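Local atomic coordinates of berberine bridge enzyme-like 28 (PDB entry 5D79), a protein that acts as a secreted, FAD-dependent plant oxidoreductase and is involved in adaptation to salt stress. Residues K271-A276 / I398-F403; A276-P281 / G422-I427. One frame throughout, in Å; residues are numbered along the deposited sequence.

How the interactions relate
Both interactions fix the end of helix 263-276, and the loop that follows it, to the seven-stranded antiparallel sheet and the residues leading into one of its strands. The segments alternate along the chain, in the order 271-276, 276-281, 398-403, 422-427; the two contacts share Ala276, and their centres lie about 6 Å apart. Strands 396-402 and 425-434 are neighbours in the sheet, joined by a probable backbone bond between Thr401 N and Glu426 O (2.8 Å). Gln274 OE1 of the helix also meets Tyr425 OH at 2.6 Å, a probable hydrogen bond. The helix end and its loop are thus held against the same edge-to-edge pair of strands, buried interaction 1 being backed by interaction 2 at the surface.

Interaction 1 of 2, residues K271-A276 / I398-F403; sequences KKWQYA and IILTPF
Trp273 reaches from the helix to strand 396-402 with the six-membered part of its indole, its side chain meeting that of Leu400 at a slant and that of Pro402 at about a right angle. CH2 of Trp273 meets CB of Leu400 at 3.5 Å, and CZ3 of Trp273 lies 3.6 Å from CD2 of Leu400. CZ2 of Trp273 packs on CB of Pro402 at 4.0 Å and comes 3.7 Å from the carbonyl O of Leu400. With CG anti to the backbone N (chi1 176°), the tryptophan bridges the 10.1 Å between the axes of helix segment 271-276 and strand segment 398-402. This is the layered packing of a helix on one face of the antiparallel sheet, which a large flat side chain, packing between the two layers, suits well. Leu400 and Pro402, two residues apart, are apolar and point CB toward the helix; proline also leaves no N-H needing a partner at the strand's end. CB of Thr401 points away; its side chain comes about 6 Å from the bound FAD, and OG1 bonds Arg287. NE1 of Trp273 is satisfied by the carbonyl O of Ile286, and Tyr425 meets the indole edge-to-face.

Interaction 2 of 2, residues A276-P281 / G422-I427; sequences AADKVP and GNLYEI
CB of Asp278 rests 3.4 Å from the carbonyl O of Leu424, and the carboxylate oxygen OD2 of Asp278 lies 3.5 Å from CD2 of Leu424. These are van der Waals touches, and no direct hydrogen bond joins the segments. A water lies within hydrogen-bonding distance of both OD2 of Asp278 (2.5 Å) and O of Asn423 (3.0 Å) and can donate to either, though other acceptors compete for its protons. The first torsion of Asp278 (chi1 80°) lays the carboxylate against Leu424 CD2 with OD1 turned to Lys279. There OD1 of Asp278 offers its syn lone pair to NZ of Lys279 in a 2.6 Å salt bridge, for which a long flexible lysine is suited because its chain can curl back to the preceding residue. That ammonium also bonds the carbonyl O of Tyr275 near the helix end, and Lys279 N bonds Ala276 O, which holds the turn. With an alanine in place of Asp278, Lys279 would probably be left without its charge partner, and the water without a carboxylate to bond. Leu424 also packs on Pro375, in the loop after strand 363-372, where an apolar branched side chain can meet both the proline and CG of the aspartate. On the strand side, Leu424 and Tyr425 both bond Val372 of strand 363-372, two residues facing one: a classic beta bulge, located where strand 425-434 begins.

Interaction 1 of 2, residues K271-A276 / I398-F403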
loop_
_atom_site.group_PDB
_atom_site.type_symbol
_atom_site.label_atom_id
_atom_site.label_comp_id
_atom_site.label_asym_id
_atom_site.label_seq_id
_atom_site.Cartn_x
_atom_site.Cartn_y
_atom_site.Cartn_z
ATOM N N LYS A 271 1.356 -7.868 25.324
ATOM C CA LYS A 271 1.532 -6.738 26.243
ATOM C C LYS A 271 2.985 -6.288 26.318
ATOM O O LYS A 271 3.267 -5.096 26.287
ATOM C CB LYS A 271 1.040 -7.094 27.646
ATOM C CG LYS A 271 -0.461 -7.098 27.800
ATOM C CD LYS A 271 -0.843 -7.123 29.271
ATOM C CE LYS A 271 -0.397 -5.850 29.976
ATOM N NZ LYS A 271 -0.360 -6.015 31.458
ATOM N N LYS A 272 3.900 -7.248 26.413
ATOM C CA LYS A 272 5.330 -6.963 26.441
ATOM C C LYS A 272 5.845 -6.461 25.087
ATOM O O LYS A 272 6.681 -5.558 25.042
ATOM C CB LYS A 272 6.104 -8.211 26.879
ATOM C CG LYS A 272 7.599 -8.159 26.615
ATOM C CD LYS A 272 8.286 -7.074 27.439
ATOM C CE LYS A 272 9.792 -7.034 27.182
ATOM N NZ LYS A 272 10.497 -8.201 27.779
ATOM N N TRP A 273 5.353 -7.043 23.992
ATOM C CA TRP A 273 5.728 -6.597 22.645
ATOM C C TRP A 273 5.449 -5.103 22.484
ATOM O O TRP A 273 6.219 -4.381 21.868
ATOM C CB TRP A 273 4.977 -7.409 21.581
ATOM C CG TRP A 273 5.195 -6.980 20.120
ATOM C CD1 TRP A 273 6.134 -7.465 19.255
ATOM C CD2 TRP A 273 4.426 -6.012 19.369
ATOM N NE1 TRP A 273 6.008 -6.855 18.020
ATOM C CE2 TRP A 273 4.974 -5.957 18.070
ATOM C CE3 TRP A 273 3.347 -5.170 19.683
ATOM C CZ2 TRP A 273 4.479 -5.101 17.084
ATOM C CZ3 TRP A 273 2.855 -4.322 18.698
ATOM C CH2 TRP A 273 3.420 -4.294 17.417
ATOM N N GLN A 274 4.353 -4.640 23.064
ATOM C CA GLN A 274 3.919 -3.257 22.895
ATOM C C GLN A 274 4.903 -2.246 23.438
ATOM O O GLN A 274 4.921 -1.095 23.004
ATOM C CB GLN A 274 2.570 -3.030 23.570
ATOM C CG GLN A 274 1.378 -3.414 22.730
ATOM C CD GLN A 274 0.111 -2.854 23.308
ATOM O OE1 GLN A 274 -0.632 -2.161 22.629
ATOM N NE2 GLN A 274 -0.135 -3.138 24.586
ATOM N N TYR A 275 5.707 -2.673 24.403
ATOM C CA TYR A 275 6.674 -1.785 25.023
ATOM C C TYR A 275 8.061 -1.934 24.387
ATOM O O TYR A 275 8.864 -1.005 24.415
ATOM C CB TYR A 275 6.735 -2.048 26.531
ATOM C CG TYR A 275 5.456 -1.684 27.266
ATOM C CD1 TYR A 275 4.421 -2.605 27.411
ATOM C CD2 TYR A 275 5.284 -0.419 27.812
ATOM C CE1 TYR A 275 3.251 -2.279 28.077
ATOM C CE2 TYR A 275 4.121 -0.082 28.489
ATOM C CZ TYR A 275 3.102 -1.009 28.614
ATOM O OH TYR A 275 1.940 -0.663 29.288
ATOM N N ALA A 276 8.323 -3.093 23.789
ATOM C CA ALA A 276 9.655 -3.432 23.288
ATOM C C ALA A 276 9.862 -3.210 21.792
ATOM O O ALA A 276 10.959 -2.831 21.380
ATOM C CB ALA A 276 9.972 -4.899 23.621
ATOM N N ILE A 398 -5.799 -9.323 12.320
ATOM C CA ILE A 398 -5.402 -8.063 12.948
ATOM C C ILE A 398 -3.879 -8.056 13.035
ATOM O O ILE A 398 -3.277 -8.900 13.694
ATOM C CB ILE A 398 -6.068 -7.878 14.314
ATOM C CG1 ILE A 398 -7.556 -7.607 14.099
ATOM C CG2 ILE A 398 -5.446 -6.719 15.076
ATOM C CD1 ILE A 398 -8.394 -7.746 15.341
ATOM N N ILE A 399 -3.264 -7.131 12.308
ATOM C CA ILE A 399 -1.828 -7.151 12.078
ATOM C C ILE A 399 -1.159 -5.955 12.733
ATOM O O ILE A 399 -1.483 -4.819 12.420
ATOM C CB ILE A 399 -1.496 -7.156 10.557
ATOM C CG1 ILE A 399 -2.356 -8.180 9.809
ATOM C CG2 ILE A 399 -0.023 -7.472 10.322
ATOM C CD1 ILE A 399 -2.537 -7.872 8.331
ATOM N N LEU A 400 -0.219 -6.214 13.633
ATOM C CA LEU A 400 0.468 -5.148 14.347
ATOM C C LEU A 400 1.894 -4.991 13.810
ATOM O O LEU A 400 2.728 -5.887 13.946
ATOM C CB LEU A 400 0.476 -5.416 15.867
ATOM C CG LEU A 400 -0.814 -5.207 16.676
ATOM C CD1 LEU A 400 -1.908 -6.176 16.272
ATOM C CD2 LEU A 400 -0.533 -5.351 18.147
ATOM N N THR A 401 2.148 -3.835 13.203
ATOM C CA THR A 401 3.409 -3.533 12.541
ATOM C C THR A 401 4.194 -2.470 13.304
ATOM O O THR A 401 3.752 -1.334 13.413
ATOM C CB THR A 401 3.152 -3.067 11.103
ATOM O OG1 THR A 401 2.535 -4.137 10.388
ATOM C CG2 THR A 401 4.437 -2.699 10.400
ATOM N N PRO A 402 5.383 -2.835 13.817
ATOM C CA PRO A 402 6.125 -1.915 14.684
ATOM C C PRO A 402 6.746 -0.738 13.927
ATOM O O PRO A 402 7.357 -0.919 12.877
ATOM C CB PRO A 402 7.206 -2.814 15.279
ATOM C CG PRO A 402 7.497 -3.794 14.164
ATOM C CD PRO A 402 6.170 -4.036 13.484
ATOM N N PHE A 403 6.569 0.469 14.452
ATOM C CA PHE A 403 7.291 1.628 13.935
ATOM C C PHE A 403 8.555 1.861 14.792
ATOM O O PHE A 403 9.233 0.904 15.170
ATOM C CB PHE A 403 6.387 2.865 13.893
ATOM C CG PHE A 403 5.422 2.869 12.734
ATOM C CD1 PHE A 403 5.011 1.675 12.148
ATOM C CD2 PHE A 403 4.949 4.063 12.209
ATOM C CE1 PHE A 403 4.129 1.662 11.050
ATOM C CE2 PHE A 403 4.063 4.075 11.123
ATOM C CZ PHE A 403 3.652 2.867 10.540
#

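Interaction 2 of 2, residues A276-P281 / G422-I427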
loop_
_atom_site.group_PDB
_atom_site.type_symbol
_atom_site.label_atom_id
_atom_site.label_comp_id
_atom_site.label_asym_id
_atom_site.label_seq_id
_atom_site.Cartn_x
_atom_site.Cartn_y
_atom_site.Cartn_z
ATOM N N ALA A 276 8.323 -3.093 23.789
ATOM C CA ALA A 276 9.655 -3.432 23.288
ATOM C C ALA A 276 9.862 -3.210 21.792
ATOM O O ALA A 276 10.959 -2.831 21.380
ATOM C CB ALA A 276 9.972 -4.899 23.621
ATOM N N ALA A 277 8.817 -3.462 20.995
ATOM C CA ALA A 277 8.928 -3.643 19.538
ATOM C C ALA A 277 9.439 -2.428 18.764
ATOM O O ALA A 277 10.176 -2.592 17.782
ATOM C CB ALA A 277 7.591 -4.071 18.975
ATOM N N ASP A 278 9.053 -1.223 19.194
ATOM C CA ASP A 278 9.475 0.005 18.516
ATOM C C ASP A 278 10.791 0.572 19.057
ATOM O O ASP A 278 11.293 1.567 18.550
ATOM C CB ASP A 278 8.372 1.077 18.602
ATOM C CG ASP A 278 8.342 1.798 19.940
ATOM O OD1 ASP A 278 8.269 1.124 20.995
ATOM O OD2 ASP A 278 8.392 3.051 19.939
ATOM N N LYS A 279 11.353 -0.067 20.075
ATOM C CA LYS A 279 12.554 0.448 20.728
ATOM C C LYS A 279 13.767 -0.464 20.548
ATOM O O LYS A 279 14.860 -0.127 21.002
ATOM C CB LYS A 279 12.300 0.648 22.223
ATOM C CG LYS A 279 11.205 1.651 22.559
ATOM C CD LYS A 279 10.892 1.626 24.056
ATOM C CE LYS A 279 9.598 2.347 24.368
ATOM N NZ LYS A 279 8.484 1.877 23.487
ATOM N N VAL A 280 13.582 -1.621 19.912
ATOM C CA VAL A 280 14.699 -2.535 19.677
ATOM C C VAL A 280 15.585 -1.953 18.590
ATOM O O VAL A 280 15.200 -0.964 17.979
ATOM C CB VAL A 280 14.219 -3.941 19.277
ATOM C CG1 VAL A 280 13.643 -4.668 20.487
ATOM C CG2 VAL A 280 13.218 -3.863 18.135
ATOM N N PRO A 281 16.778 -2.546 18.343
ATOM C CA PRO A 281 17.607 -1.934 17.295
ATOM C C PRO A 281 16.911 -1.902 15.943
ATOM O O PRO A 281 15.999 -2.693 15.711
ATOM C CB PRO A 281 18.847 -2.835 17.257
ATOM C CG PRO A 281 18.943 -3.388 18.627
ATOM C CD PRO A 281 17.518 -3.611 19.059
ATOM N N GLY A 422 6.294 9.204 17.972
ATOM C CA GLY A 422 5.082 9.212 18.776
ATOM C C GLY A 422 4.128 8.074 18.446
ATOM O O GLY A 422 3.154 7.830 19.162
ATOM N N ASN A 423 4.399 7.384 17.346
ATOM C CA ASN A 423 3.619 6.211 16.972
ATOM C C ASN A 423 4.424 4.982 17.273
ATOM O O ASN A 423 5.505 4.799 16.725
ATOM C CB ASN A 423 3.223 6.240 15.499
ATOM C CG ASN A 423 2.434 7.462 15.147
ATOM O OD1 ASN A 423 1.261 7.578 15.497
ATOM N ND2 ASN A 423 3.078 8.407 14.467
ATOM N N LEU A 424 3.899 4.156 18.169
ATOM C CA LEU A 424 4.552 2.911 18.546
ATOM C C LEU A 424 4.435 1.873 17.416
ATOM O O LEU A 424 5.427 1.261 17.011
ATOM C CB LEU A 424 3.948 2.362 19.843
ATOM C CG LEU A 424 3.933 3.265 21.069
ATOM C CD1 LEU A 424 3.520 2.445 22.245
ATOM C CD2 LEU A 424 5.299 3.848 21.294
ATOM N N TYR A 425 3.218 1.679 16.913
ATOM C CA TYR A 425 2.993 0.742 15.823
ATOM C C TYR A 425 1.717 1.072 15.063
ATOM O O TYR A 425 0.909 1.894 15.491
ATOM C CB TYR A 425 2.943 -0.699 16.350
ATOM C CG TYR A 425 1.840 -0.998 17.339
ATOM C CD1 TYR A 425 2.042 -0.821 18.708
ATOM C CD2 TYR A 425 0.613 -1.483 16.913
ATOM C CE1 TYR A 425 1.053 -1.102 19.628
ATOM C CE2 TYR A 425 -0.395 -1.769 17.832
ATOM C CZ TYR A 425 -0.168 -1.576 19.185
ATOM O OH TYR A 425 -1.156 -1.857 20.102
ATOM N N GLU A 426 1.557 0.431 13.919
ATOM C CA GLU A 426 0.366 0.594 13.110
ATOM C C GLU A 426 -0.409 -0.719 13.200
ATOM O O GLU A 426 0.182 -1.792 13.333
ATOM C CB GLU A 426 0.742 0.957 11.665
ATOM C CG GLU A 426 -0.436 1.255 10.730
ATOM C CD GLU A 426 -0.897 0.029 9.956
ATOM O OE1 GLU A 426 -0.199 -1.010 10.009
ATOM O OE2 GLU A 426 -1.950 0.106 9.294
ATOM N N ILE A 427 -1.729 -0.632 13.166
ATOM C CA ILE A 427 -2.537 -1.830 13.273
ATOM C C ILE A 427 -3.601 -1.848 12.170
ATOM O O ILE A 427 -4.306 -0.860 11.953
ATOM C CB ILE A 427 -3.181 -1.945 14.685
ATOM C CG1 ILE A 427 -4.099 -3.161 14.784
ATOM C CG2 ILE A 427 -3.927 -0.681 15.058
ATOM C CD1 ILE A 427 -4.493 -3.455 16.205
HETATM O O HOH W 1 8.150 4.845 18.179
#